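Long-range contacts in N-acetylmuramoyl-L-alanine amidase (Clostridium intestinale URNW, PDB 6SRT), which probably hydrolyses, as a zinc-dependent endolysin, the amide bond between N-acetylmuramic acid and L-alanine in bacterial cell-wall peptidoglycan: residues I44-T49 with F104-E109; F75-D80 with T123-L128. All coordinates share one frame; numbering follows the deposited sequence.

Contact 1 of 2, residues I44-T49 with F104-E109. With ZN (zinc ion), chain B.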
loop_
_atom_site.group_PDB
_atom_site.type_symbol
_atom_site.label_atom_id
_atom_site.label_comp_id
_atom_site.label_asym_id
_atom_site.label_seq_id
_atom_site.Cartn_x
_atom_site.Cartn_y
_atom_site.Cartn_z
ATOM N N ILE A 44 -2.240 7.732 -4.251
ATOM C CA ILE A 44 -1.975 6.355 -3.859
ATOM C C ILE A 44 -0.567 6.010 -4.371
ATOM O O ILE A 44 -0.259 6.292 -5.514
ATOM C CB ILE A 44 -3.008 5.391 -4.452
ATOM C CG1 ILE A 44 -4.376 5.633 -3.888
ATOM C CG2 ILE A 44 -2.574 3.944 -4.313
ATOM C CD1 ILE A 44 -5.464 5.016 -4.666
ATOM N N VAL A 45 0.233 5.457 -3.482
ATOM C CA VAL A 45 1.628 5.043 -3.777
ATOM C C VAL A 45 1.749 3.525 -3.612
ATOM O O VAL A 45 1.385 2.965 -2.547
ATOM C CB VAL A 45 2.660 5.750 -2.897
ATOM C CG1 VAL A 45 4.064 5.273 -3.214
ATOM C CG2 VAL A 45 2.587 7.252 -3.042
ATOM N N TYR A 46 2.259 2.873 -4.674
ATOM C CA TYR A 46 2.439 1.419 -4.691
ATOM C C TYR A 46 3.871 1.033 -4.315
ATOM O O TYR A 46 4.848 1.636 -4.764
ATOM C CB TYR A 46 2.134 0.834 -6.075
ATOM C CG TYR A 46 0.713 1.081 -6.532
ATOM C CD1 TYR A 46 -0.299 0.319 -6.023
ATOM C CD2 TYR A 46 0.372 2.053 -7.437
ATOM C CE1 TYR A 46 -1.633 0.513 -6.350
ATOM C CE2 TYR A 46 -0.916 2.227 -7.831
ATOM C CZ TYR A 46 -1.940 1.495 -7.265
ATOM O OH TYR A 46 -3.218 1.817 -7.659
ATOM N N HIS A 47 3.941 -0.019 -3.484
ATOM C CA HIS A 47 5.183 -0.577 -2.922
ATOM C C HIS A 47 5.269 -2.074 -3.146
ATOM O O HIS A 47 4.245 -2.729 -3.275
ATOM C CB HIS A 47 5.238 -0.323 -1.442
ATOM C CG HIS A 47 5.220 1.118 -1.048
ATOM N ND1 HIS A 47 6.399 1.816 -0.924
ATOM C CD2 HIS A 47 4.206 1.939 -0.727
ATOM C CE1 HIS A 47 6.107 3.046 -0.526
ATOM N NE2 HIS A 47 4.771 3.166 -0.447
ATOM N N HIS A 48 6.492 -2.583 -3.093
ATOM C CA HIS A 48 6.728 -4.025 -2.886
ATOM C C HIS A 48 7.470 -4.186 -1.589
ATOM O O HIS A 48 8.042 -3.247 -1.052
ATOM C CB HIS A 48 7.419 -4.693 -4.076
ATOM C CG HIS A 48 8.840 -4.389 -4.356
ATOM N ND1 HIS A 48 9.574 -5.170 -5.261
ATOM C CD2 HIS A 48 9.662 -3.446 -3.844
ATOM C CE1 HIS A 48 10.776 -4.686 -5.316
ATOM N NE2 HIS A 48 10.882 -3.648 -4.446
ATOM N N THR A 49 7.438 -5.399 -1.060
ATOM C CA THR A 49 8.069 -5.692 0.214
ATOM C C THR A 49 9.496 -6.177 0.105
ATOM O O THR A 49 10.198 -6.193 1.128
ATOM C CB THR A 49 7.268 -6.734 0.988
ATOM O OG1 THR A 49 7.163 -7.940 0.213
ATOM C CG2 THR A 49 5.881 -6.260 1.338
ATOM N N PHE A 104 -1.978 7.412 0.467
ATOM C CA PHE A 104 -2.109 5.989 0.847
ATOM C C PHE A 104 -0.953 5.183 0.342
ATOM O O PHE A 104 -0.430 5.428 -0.753
ATOM C CB PHE A 104 -3.390 5.405 0.256
ATOM C CG PHE A 104 -4.649 5.867 0.926
ATOM C CD1 PHE A 104 -4.924 5.436 2.224
ATOM C CD2 PHE A 104 -5.568 6.654 0.235
ATOM C CE1 PHE A 104 -6.070 5.879 2.870
ATOM C CE2 PHE A 104 -6.734 7.045 0.895
ATOM C CZ PHE A 104 -6.971 6.670 2.191
ATOM N N GLY A 105 -0.520 4.266 1.170
ATOM C CA GLY A 105 0.552 3.327 0.785
ATOM C C GLY A 105 0.011 1.924 0.712
ATOM O O GLY A 105 -0.545 1.381 1.686
ATOM N N ILE A 106 0.129 1.274 -0.463
ATOM C CA ILE A 106 -0.335 -0.105 -0.724
ATOM C C ILE A 106 0.867 -0.930 -1.067
ATOM O O ILE A 106 1.495 -0.680 -2.100
ATOM C CB ILE A 106 -1.359 -0.153 -1.845
ATOM C CG1 ILE A 106 -2.595 0.732 -1.573
ATOM C CG2 ILE A 106 -1.771 -1.609 -2.090
ATOM C CD1 ILE A 106 -3.552 0.826 -2.718
ATOM N N ALA A 107 1.195 -1.890 -0.222
ATOM C CA ALA A 107 2.305 -2.799 -0.452
ATOM C C ALA A 107 1.782 -4.128 -0.947
ATOM O O ALA A 107 0.784 -4.628 -0.433
ATOM C CB ALA A 107 3.098 -3.015 0.795
ATOM N N SER A 108 2.528 -4.740 -1.848
ATOM C CA SER A 108 2.312 -6.093 -2.389
ATOM C C SER A 108 3.478 -6.958 -2.019
ATOM O O SER A 108 4.635 -6.569 -2.190
ATOM C CB SER A 108 2.087 -6.047 -3.875
ATOM O OG SER A 108 0.906 -5.339 -4.243
ATOM N N GLU A 109 3.189 -8.155 -1.539
ATOM C CA GLU A 109 4.199 -9.128 -1.143
ATOM C C GLU A 109 4.995 -9.609 -2.346
ATOM O O GLU A 109 4.417 -10.286 -3.237
ATOM C CB GLU A 109 3.513 -10.335 -0.518
ATOM C CG GLU A 109 4.443 -11.432 -0.014
ATOM C CD GLU A 109 3.764 -12.641 0.562
ATOM O OE1 GLU A 109 2.530 -12.760 0.492
ATOM O OE2 GLU A 109 4.481 -13.427 1.191
HETATM ZN ZN ZN B . 8.329 1.286 -1.396
HETATM O O HOH W 1 1.610 -2.560 -4.307
#

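Contact 2 of 2, residues F75-D80 with T123-L128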
loop_
_atom_site.group_PDB
_atom_site.type_symbol
_atom_site.label_atom_id
_atom_site.label_comp_id
_atom_site.label_asym_id
_atom_site.label_seq_id
_atom_site.Cartn_x
_atom_site.Cartn_y
_atom_site.Cartn_z
ATOM N N PHE A 75 -2.281 -0.630 3.552
ATOM C CA PHE A 75 -2.776 -1.952 3.120
ATOM C C PHE A 75 -1.555 -2.761 2.661
ATOM O O PHE A 75 -0.619 -2.246 2.041
ATOM C CB PHE A 75 -3.744 -1.828 1.939
ATOM C CG PHE A 75 -4.954 -1.011 2.294
ATOM C CD1 PHE A 75 -6.019 -1.565 2.955
ATOM C CD2 PHE A 75 -4.967 0.378 1.988
ATOM C CE1 PHE A 75 -7.110 -0.781 3.309
ATOM C CE2 PHE A 75 -6.021 1.169 2.371
ATOM C CZ PHE A 75 -7.087 0.576 3.021
ATOM N N TYR A 76 -1.682 -4.077 2.860
ATOM C CA TYR A 76 -0.664 -5.084 2.459
ATOM C C TYR A 76 -1.394 -6.248 1.787
ATOM O O TYR A 76 -2.276 -6.855 2.424
ATOM C CB TYR A 76 0.107 -5.530 3.710
ATOM C CG TYR A 76 1.024 -6.695 3.488
ATOM C CD1 TYR A 76 1.877 -6.747 2.393
ATOM C CD2 TYR A 76 1.103 -7.748 4.396
ATOM C CE1 TYR A 76 2.717 -7.836 2.186
ATOM C CE2 TYR A 76 1.955 -8.819 4.237
ATOM C CZ TYR A 76 2.811 -8.836 3.160
ATOM O OH TYR A 76 3.676 -9.866 2.926
ATOM N N ILE A 77 -1.028 -6.513 0.560
ATOM C CA ILE A 77 -1.694 -7.518 -0.284
ATOM C C ILE A 77 -0.748 -8.685 -0.405
ATOM O O ILE A 77 0.313 -8.591 -1.105
ATOM C CB ILE A 77 -2.122 -6.953 -1.636
ATOM C CG1 ILE A 77 -2.934 -5.671 -1.452
ATOM C CG2 ILE A 77 -2.883 -8.025 -2.367
ATOM C CD1 ILE A 77 -3.387 -5.071 -2.719
ATOM N N ARG A 78 -1.089 -9.835 0.144
ATOM C CA ARG A 78 -0.267 -11.062 0.070
ATOM C C ARG A 78 -0.501 -11.763 -1.259
ATOM O O ARG A 78 -1.406 -11.429 -2.047
ATOM C CB ARG A 78 -0.528 -11.916 1.306
ATOM C CG ARG A 78 0.055 -11.259 2.553
ATOM C CD ARG A 78 0.358 -12.272 3.643
ATOM N NE ARG A 78 1.474 -13.087 3.248
ATOM C CZ ARG A 78 2.098 -13.966 4.024
ATOM N NH1 ARG A 78 1.600 -14.279 5.206
ATOM N NH2 ARG A 78 3.111 -14.637 3.535
ATOM N N LYS A 79 0.355 -12.741 -1.531
ATOM C CA LYS A 79 0.353 -13.440 -2.833
ATOM C C LYS A 79 -0.985 -14.076 -3.143
ATOM O O LYS A 79 -1.337 -14.117 -4.346
ATOM C CB LYS A 79 1.500 -14.461 -2.889
ATOM C CG LYS A 79 2.867 -13.766 -3.160
ATOM C CD LYS A 79 3.872 -14.690 -3.547
ATOM C CE LYS A 79 5.261 -14.218 -3.755
ATOM N NZ LYS A 79 5.529 -12.907 -4.326
ATOM N N ASP A 80 -1.707 -14.526 -2.149
ATOM C CA ASP A 80 -3.042 -15.113 -2.412
ATOM C C ASP A 80 -4.130 -14.080 -2.630
ATOM O O ASP A 80 -5.273 -14.479 -2.780
ATOM C CB ASP A 80 -3.368 -16.141 -1.324
ATOM C CG ASP A 80 -3.607 -15.527 0.034
ATOM O OD1 ASP A 80 -3.578 -14.278 0.147
ATOM O OD2 ASP A 80 -3.977 -16.324 0.918
ATOM N N THR A 123 -6.034 -8.635 -8.988
ATOM C CA THR A 123 -7.473 -8.461 -8.692
ATOM C C THR A 123 -7.639 -7.564 -7.470
ATOM O O THR A 123 -8.463 -6.631 -7.518
ATOM C CB THR A 123 -8.148 -9.859 -8.517
ATOM O OG1 THR A 123 -8.049 -10.577 -9.742
ATOM C CG2 THR A 123 -9.567 -9.705 -8.012
ATOM N N SER A 124 -6.902 -7.867 -6.416
ATOM C CA SER A 124 -6.995 -7.097 -5.166
ATOM C C SER A 124 -6.475 -5.669 -5.397
ATOM O O SER A 124 -7.073 -4.681 -4.852
ATOM C CB SER A 124 -6.317 -7.789 -4.049
ATOM O OG SER A 124 -7.036 -8.944 -3.742
ATOM N N LEU A 125 -5.376 -5.476 -6.121
ATOM C CA LEU A 125 -4.838 -4.132 -6.377
ATOM C C LEU A 125 -5.906 -3.299 -7.066
ATOM O O LEU A 125 -6.097 -2.098 -6.729
ATOM C CB LEU A 125 -3.568 -4.199 -7.244
ATOM C CG LEU A 125 -2.313 -4.564 -6.445
ATOM C CD1 LEU A 125 -1.253 -5.110 -7.338
ATOM C CD2 LEU A 125 -1.799 -3.341 -5.652
ATOM N N ILE A 126 -6.589 -3.808 -8.068
ATOM C CA ILE A 126 -7.598 -3.029 -8.795
ATOM C C ILE A 126 -8.770 -2.733 -7.867
ATOM O O ILE A 126 -9.247 -1.573 -7.847
ATOM C CB ILE A 126 -8.047 -3.769 -10.060
ATOM C CG1 ILE A 126 -6.897 -3.993 -11.022
ATOM C CG2 ILE A 126 -9.185 -3.051 -10.760
ATOM C CD1 ILE A 126 -6.163 -2.784 -11.423
ATOM N N ALA A 127 -9.276 -3.736 -7.172
ATOM C CA ALA A 127 -10.476 -3.530 -6.356
ATOM C C ALA A 127 -10.168 -2.531 -5.240
ATOM O O ALA A 127 -11.000 -1.625 -4.962
ATOM C CB ALA A 127 -10.967 -4.814 -5.806
ATOM N N LEU A 128 -9.053 -2.665 -4.580
ATOM C CA LEU A 128 -8.724 -1.787 -3.466
ATOM C C LEU A 128 -8.444 -0.373 -3.993
ATOM O O LEU A 128 -8.896 0.622 -3.364
ATOM C CB LEU A 128 -7.455 -2.308 -2.778
ATOM C CG LEU A 128 -6.930 -1.440 -1.634
ATOM C CD1 LEU A 128 -7.900 -1.332 -0.489
ATOM C CD2 LEU A 128 -5.590 -1.996 -1.133
#

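Contact 1 of 2, residues I44-T49 with F104-E109
Val45 and His47 face Gly105 and Ala107 across two neighbouring parallel strands inside the amidase sheet. Val45 is gripped from both ends: its N donates to Phe104 O (2.8 Å), and its O accepts from Ile106 N at 3.0 Å. One step on, His47 N reaches Ile106 O at 2.9 Å, and Ser108 N donates to His47 O. A water supplements this end of the pairing: it donates to both His47 O and Ile106 O and also hydrogen-bonds Ser108 OG, tying three polar atoms together on the Tyr46 side of the sheet. Beyond it, only a weak bond joins Thr49 N to Ser108 O.

On that side Ile106 CD1 meets Ile44 CG2 at 3.6 Å and also touches Tyr46 CE1. With chi1 of Ile44 at -66°, CG1 lies beside the backbone N and CG2 opposite it, and this same CG2 methyl lies over the rim of one face of the tyrosine ring.

The other side carries the metal. His47 binds zinc through ND1 (2.1 Å), its CB packing on Ala107 CB at 4.1 Å and the edge of its ring lying near Gly105 CA. His144 and Cys152 complete the protein ligands, while His95 hydrogen-bonds His47 NE2; this second-shell bond helps fix the rotation of the imidazole.

Strand 140-143 pairs with the far edge of strand 43-48, and strand 75-77 with that of strand 103-108. Helix 119-136 covers the Tyr46 side, where Leu125 touches Tyr46 and Ser108, Leu128 reaches Ile106, and Met133 packs on Ile44.

Contact 2 of 2, residues F75-D80 with T123-L128
Phe75 and Ile77 meet Leu128, Leu125 and Ser124 where helix 119-136 packs on the mixed sheet of the Amidase_2 (PGRP-like) alpha/beta fold. Strand 75-77 and the helical segment run roughly antiparallel, at 154°, with their axes 9.8 Å apart at closest approach, so side chains alone fill the layer between them.

The aromatic part of the contact is a CH-pi interaction. Leu128 CD1 sits above the Phe75 ring, 3.8 Å from its centroid and 7° off the normal, so the methyl carbon lies almost directly over the middle of one face. Its twin CD2 lies by the root of the ring, 3.6 Å from Phe75 CB, on the same side of the ring as CD1, and the two branches cover that face together. Leu128 already leaves the helix on the side of the strand, and with CG opposite the backbone N (chi1 176°) both methyls come to the phenylalanine.

Aliphatic packing continues along the strand. Ile77 CD1 fits between two leucines one helical turn apart: it lies 3.8 Å from Leu125 CD2 and 4.1 Å from Leu128 CD2. All three side chains also touch Ile106 of the neighbouring strand, which extends the apolar layer under the helix.

Polar bonds lie at the margin and involve residues outside the pair. Ile77 O accepts from Gln121 NE2 at the start of the same helix, a side-chain link from helix to strand. Ser124 OG is bound to Gly81 O, in the turn following the strand, so its hydroxyl is satisfied while its carbon faces the apolar layer: Ser124 CB rests against Ile77 CG2 at 3.8 Å.

Both contacts are buried and belong to one layered structure. Contact 1 lies close to the centre of the chain and joins two strands within the sheet; contact 2 is farther out and joins sheet to helix. Strands 103-108 and 75-77 are neighbours, so the sheet passes from one to the other through probable backbone hydrogen bonds between Ala107 N and Phe75 O and between Ile77 N and Ala107 O. Their chemistry follows their places: backbone bonds, a bridging water and a metal ligand in contact 1, methyl and ring packing in contact 2. The zinc lies on the sheet face opposite helix 119-136, about 12 Å from Leu125's side chain.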